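Local coordinates for protein membrane-bound lysozyme inhibitor of C-type lysozyme (Pseudomonas aeruginosa, PDB 3F6Z) that specifically inhibits C-type lysozymes as a lipoprotein of the bacterial outer membrane, at residues Y72-Y84 with G95-R101. Numbering follows the deposited sequence.
Sequences YIWWTKGEEATLY and GVACKER
Ala81 and Cys98 exchange a reciprocal pair of backbone hydrogen bonds, Ala81 N to Cys98 O and Cys98 N to Ala81 O, each 2.9 Å long. Leu83 and Val96 repeat the pattern, and the straightest bond runs from Val96 N to Leu83 O (171° at the hydrogen). The result is an antiparallel ladder whose non-hydrogen-bonded positions are Thr82–Ala97 and Glu80–Lys99. At the former, Thr82 CA lies 3.1 Å from Val96 O in a CA-H...O contact.

Past the ladder, Glu100 N donates a more bent hydrogen bond to Glu79 O, at 133°. The extended Glu100 side chain crosses that of Glu79 at about a right angle, and one water donates to both Gly78 O (2.7 Å) and Glu100 OE2 (2.8 Å), tying the type II' turn of hairpin 72-84 to the last strand.

With CG anti to N (chi1 176°), the Trp74 indole lies with one face against Ala81 CB, and its edge meets Cys98 SG, 4.0 Å from CZ3; its NE1 hydrogen-bonds to Tyr35 OH.

The Cys98–Cys25 disulfide pins strand 96-100 to strand 16-25, where the barrel closes. Noncovalently joined to that edge, the hairpin bears Lys77, probably directly involved in inhibiting the lysozyme active site; its NZ salt-bridges an acidic side chain of the other protein's chain.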
loop_
_atom_site.group_PDB
_atom_site.type_symbol
_atom_site.label_atom_id
_atom_site.label_comp_id
_atom_site.label_asym_id
_atom_site.label_seq_id
_atom_site.Cartn_x
_atom_site.Cartn_y
_atom_site.Cartn_z
ATOM N N TYR B 72 -8.279 2.364 -0.203
ATOM C CA TYR B 72 -8.750 0.998 -0.410
ATOM C C TYR B 72 -7.699 -0.010 -0.852
ATOM O O TYR B 72 -6.659 0.337 -1.425
ATOM C CB TYR B 72 -9.856 0.984 -1.469
ATOM C CG TYR B 72 -11.116 1.728 -1.101
ATOM C CD1 TYR B 72 -12.075 1.150 -0.265
ATOM C CD2 TYR B 72 -11.366 3.002 -1.613
ATOM C CE1 TYR B 72 -13.258 1.821 0.051
ATOM C CE2 TYR B 72 -12.540 3.687 -1.306
ATOM C CZ TYR B 72 -13.482 3.093 -0.474
ATOM O OH TYR B 72 -14.632 3.780 -0.162
ATOM N N ILE B 73 -8.012 -1.273 -0.583
ATOM C CA ILE B 73 -7.192 -2.399 -0.990
ATOM C C ILE B 73 -8.202 -3.396 -1.564
ATOM O O ILE B 73 -9.204 -3.719 -0.926
ATOM C CB ILE B 73 -6.447 -3.068 0.198
ATOM C CG1 ILE B 73 -5.366 -2.131 0.759
ATOM C CG2 ILE B 73 -5.809 -4.374 -0.265
ATOM C CD1 ILE B 73 -4.212 -1.841 -0.203
ATOM N N TRP B 74 -7.962 -3.835 -2.792
ATOM C CA TRP B 74 -8.818 -4.811 -3.450
ATOM C C TRP B 74 -7.918 -6.033 -3.608
ATOM O O TRP B 74 -6.972 -6.028 -4.398
ATOM C CB TRP B 74 -9.275 -4.281 -4.811
ATOM C CG TRP B 74 -10.102 -5.257 -5.614
ATOM C CD1 TRP B 74 -9.739 -5.877 -6.777
ATOM C CD2 TRP B 74 -11.440 -5.685 -5.334
ATOM N NE1 TRP B 74 -10.770 -6.658 -7.241
ATOM C CE2 TRP B 74 -11.827 -6.559 -6.375
ATOM C CE3 TRP B 74 -12.352 -5.411 -4.308
ATOM C CZ2 TRP B 74 -13.091 -7.164 -6.419
ATOM C CZ3 TRP B 74 -13.611 -6.013 -4.353
ATOM C CH2 TRP B 74 -13.965 -6.880 -5.403
ATOM N N TRP B 75 -8.206 -7.072 -2.834
ATOM C CA TRP B 75 -7.391 -8.287 -2.837
ATOM C C TRP B 75 -8.198 -9.498 -3.307
ATOM O O TRP B 75 -9.136 -9.926 -2.642
ATOM C CB TRP B 75 -6.875 -8.522 -1.420
ATOM C CG TRP B 75 -5.587 -9.269 -1.309
ATOM C CD1 TRP B 75 -5.068 -10.172 -2.202
ATOM C CD2 TRP B 75 -4.694 -9.248 -0.191
ATOM N NE1 TRP B 75 -3.908 -10.712 -1.700
ATOM C CE2 TRP B 75 -3.656 -10.164 -0.467
ATOM C CE3 TRP B 75 -4.673 -8.544 1.024
ATOM C CZ2 TRP B 75 -2.603 -10.400 0.429
ATOM C CZ3 TRP B 75 -3.628 -8.775 1.915
ATOM C CH2 TRP B 75 -2.606 -9.698 1.609
ATOM N N THR B 76 -7.816 -10.058 -4.448
ATOM C CA THR B 76 -8.525 -11.204 -4.992
ATOM C C THR B 76 -7.756 -12.504 -4.810
ATOM O O THR B 76 -6.526 -12.522 -4.793
ATOM C CB THR B 76 -8.810 -11.011 -6.491
ATOM O OG1 THR B 76 -7.598 -11.190 -7.240
ATOM C CG2 THR B 76 -9.350 -9.601 -6.739
ATOM N N LYS B 77 -8.507 -13.589 -4.677
ATOM C CA LYS B 77 -7.965 -14.931 -4.503
ATOM C C LYS B 77 -8.946 -15.823 -5.265
ATOM O O LYS B 77 -10.045 -16.102 -4.790
ATOM C CB LYS B 77 -7.947 -15.284 -3.010
ATOM C CG LYS B 77 -7.491 -16.693 -2.669
ATOM C CD LYS B 77 -6.022 -16.918 -2.967
ATOM C CE LYS B 77 -5.615 -18.329 -2.554
ATOM N NZ LYS B 77 -4.146 -18.558 -2.639
ATOM N N GLY B 78 -8.557 -16.253 -6.458
ATOM C CA GLY B 78 -9.451 -17.072 -7.253
ATOM C C GLY B 78 -10.681 -16.244 -7.578
ATOM O O GLY B 78 -10.561 -15.063 -7.920
ATOM N N GLU B 79 -11.862 -16.842 -7.443
ATOM C CA GLU B 79 -13.117 -16.144 -7.735
ATOM C C GLU B 79 -13.560 -15.241 -6.586
ATOM O O GLU B 79 -14.560 -14.529 -6.698
ATOM C CB GLU B 79 -14.247 -17.146 -8.015
ATOM C CG GLU B 79 -13.928 -18.235 -9.021
ATOM C CD GLU B 79 -15.185 -18.945 -9.515
ATOM O OE1 GLU B 79 -16.060 -19.268 -8.677
ATOM O OE2 GLU B 79 -15.295 -19.186 -10.739
ATOM N N GLU B 80 -12.823 -15.279 -5.481
ATOM C CA GLU B 80 -13.156 -14.482 -4.306
ATOM C C GLU B 80 -12.389 -13.167 -4.253
ATOM O O GLU B 80 -11.373 -13.005 -4.922
ATOM C CB GLU B 80 -12.871 -15.301 -3.046
ATOM C CG GLU B 80 -13.756 -16.523 -2.920
ATOM C CD GLU B 80 -13.310 -17.468 -1.827
ATOM O OE1 GLU B 80 -13.125 -16.998 -0.683
ATOM O OE2 GLU B 80 -13.150 -18.680 -2.115
ATOM N N ALA B 81 -12.885 -12.223 -3.461
ATOM C CA ALA B 81 -12.216 -10.935 -3.320
ATOM C C ALA B 81 -12.593 -10.264 -2.007
ATOM O O ALA B 81 -13.602 -10.606 -1.387
ATOM C CB ALA B 81 -12.567 -10.037 -4.477
ATOM N N THR B 82 -11.764 -9.325 -1.569
ATOM C CA THR B 82 -12.019 -8.595 -0.341
ATOM C C THR B 82 -11.676 -7.126 -0.568
ATOM O O THR B 82 -10.593 -6.802 -1.079
ATOM C CB THR B 82 -11.165 -9.119 0.818
ATOM O OG1 THR B 82 -11.375 -10.530 0.977
ATOM C CG2 THR B 82 -11.548 -8.406 2.114
ATOM N N LEU B 83 -12.604 -6.241 -0.211
ATOM C CA LEU B 83 -12.386 -4.804 -0.359
ATOM C C LEU B 83 -12.184 -4.212 1.025
ATOM O O LEU B 83 -13.099 -4.234 1.846
ATOM C CB LEU B 83 -13.588 -4.133 -1.032
ATOM C CG LEU B 83 -13.469 -2.612 -1.173
ATOM C CD1 LEU B 83 -12.509 -2.265 -2.316
ATOM C CD2 LEU B 83 -14.836 -2.004 -1.428
ATOM N N TYR B 84 -10.986 -3.700 1.290
ATOM C CA TYR B 84 -10.687 -3.106 2.589
ATOM C C TYR B 84 -10.674 -1.597 2.435
ATOM O O TYR B 84 -10.186 -1.086 1.432
ATOM C CB TYR B 84 -9.310 -3.541 3.086
ATOM C CG TYR B 84 -9.050 -5.029 3.067
ATOM C CD1 TYR B 84 -9.203 -5.805 4.220
ATOM C CD2 TYR B 84 -8.616 -5.656 1.902
ATOM C CE1 TYR B 84 -8.921 -7.171 4.207
ATOM C CE2 TYR B 84 -8.333 -7.009 1.880
ATOM C CZ TYR B 84 -8.483 -7.762 3.030
ATOM O OH TYR B 84 -8.176 -9.099 2.991
ATOM N N GLY B 95 -12.764 -6.091 6.228
ATOM C CA GLY B 95 -13.000 -5.933 4.807
ATOM C C GLY B 95 -14.285 -6.594 4.351
ATOM O O GLY B 95 -14.814 -7.474 5.029
ATOM N N VAL B 96 -14.781 -6.163 3.193
ATOM C CA VAL B 96 -16.007 -6.689 2.599
ATOM C C VAL B 96 -15.688 -7.887 1.700
ATOM O O VAL B 96 -14.804 -7.808 0.840
ATOM C CB VAL B 96 -16.700 -5.601 1.746
ATOM C CG1 VAL B 96 -17.938 -6.165 1.070
ATOM C CG2 VAL B 96 -17.055 -4.406 2.621
ATOM N N ALA B 97 -16.410 -8.988 1.893
ATOM C CA ALA B 97 -16.191 -10.201 1.103
ATOM C C ALA B 97 -17.077 -10.251 -0.145
ATOM O O ALA B 97 -18.291 -10.067 -0.062
ATOM C CB ALA B 97 -16.435 -11.426 1.969
ATOM N N CYS B 98 -16.457 -10.504 -1.295
ATOM C CA CYS B 98 -17.176 -10.565 -2.569
ATOM C C CYS B 98 -16.855 -11.849 -3.327
ATOM O O CYS B 98 -15.789 -12.446 -3.151
ATOM C CB CYS B 98 -16.805 -9.373 -3.464
ATOM S SG CYS B 98 -16.804 -7.727 -2.673
ATOM N N LYS B 99 -17.783 -12.252 -4.187
ATOM C CA LYS B 99 -17.645 -13.460 -4.996
ATOM C C LYS B 99 -17.898 -13.092 -6.453
ATOM O O LYS B 99 -18.672 -12.181 -6.739
ATOM C CB LYS B 99 -18.705 -14.493 -4.605
ATOM C CG LYS B 99 -18.811 -14.831 -3.136
ATOM C CD LYS B 99 -20.207 -15.387 -2.830
ATOM C CE LYS B 99 -20.376 -15.725 -1.352
ATOM N NZ LYS B 99 -19.901 -14.638 -0.453
ATOM N N GLU B 100 -17.260 -13.807 -7.372
ATOM C CA GLU B 100 -17.485 -13.564 -8.788
ATOM C C GLU B 100 -18.928 -13.958 -9.104
ATOM O O GLU B 100 -19.396 -14.996 -8.638
ATOM C CB GLU B 100 -16.526 -14.399 -9.642
ATOM C CG GLU B 100 -15.201 -13.711 -9.923
ATOM C CD GLU B 100 -14.300 -14.523 -10.830
ATOM O OE1 GLU B 100 -14.823 -15.154 -11.775
ATOM O OE2 GLU B 100 -13.070 -14.518 -10.608
ATOM N N ARG B 101 -19.610 -13.104 -9.868
ATOM C CA ARG B 101 -21.002 -13.262 -10.316
ATOM C C ARG B 101 -21.757 -11.949 -10.199
ATOM O O ARG B 101 -22.030 -11.334 -11.247
ATOM C CB ARG B 101 -21.765 -14.319 -9.515
ATOM C CG ARG B 101 -21.506 -15.759 -9.927
ATOM C CD ARG B 101 -21.803 -16.007 -11.381
ATOM N NE ARG B 101 -21.603 -17.413 -11.731
ATOM C CZ ARG B 101 -20.439 -18.054 -11.659
ATOM N NH1 ARG B 101 -19.348 -17.424 -11.244
ATOM N NH2 ARG B 101 -20.364 -19.331 -12.009
ATOM O OXT ARG B 101 -22.060 -11.545 -9.058
HETATM O O HOH W 1 -12.135 -12.981 -8.478
#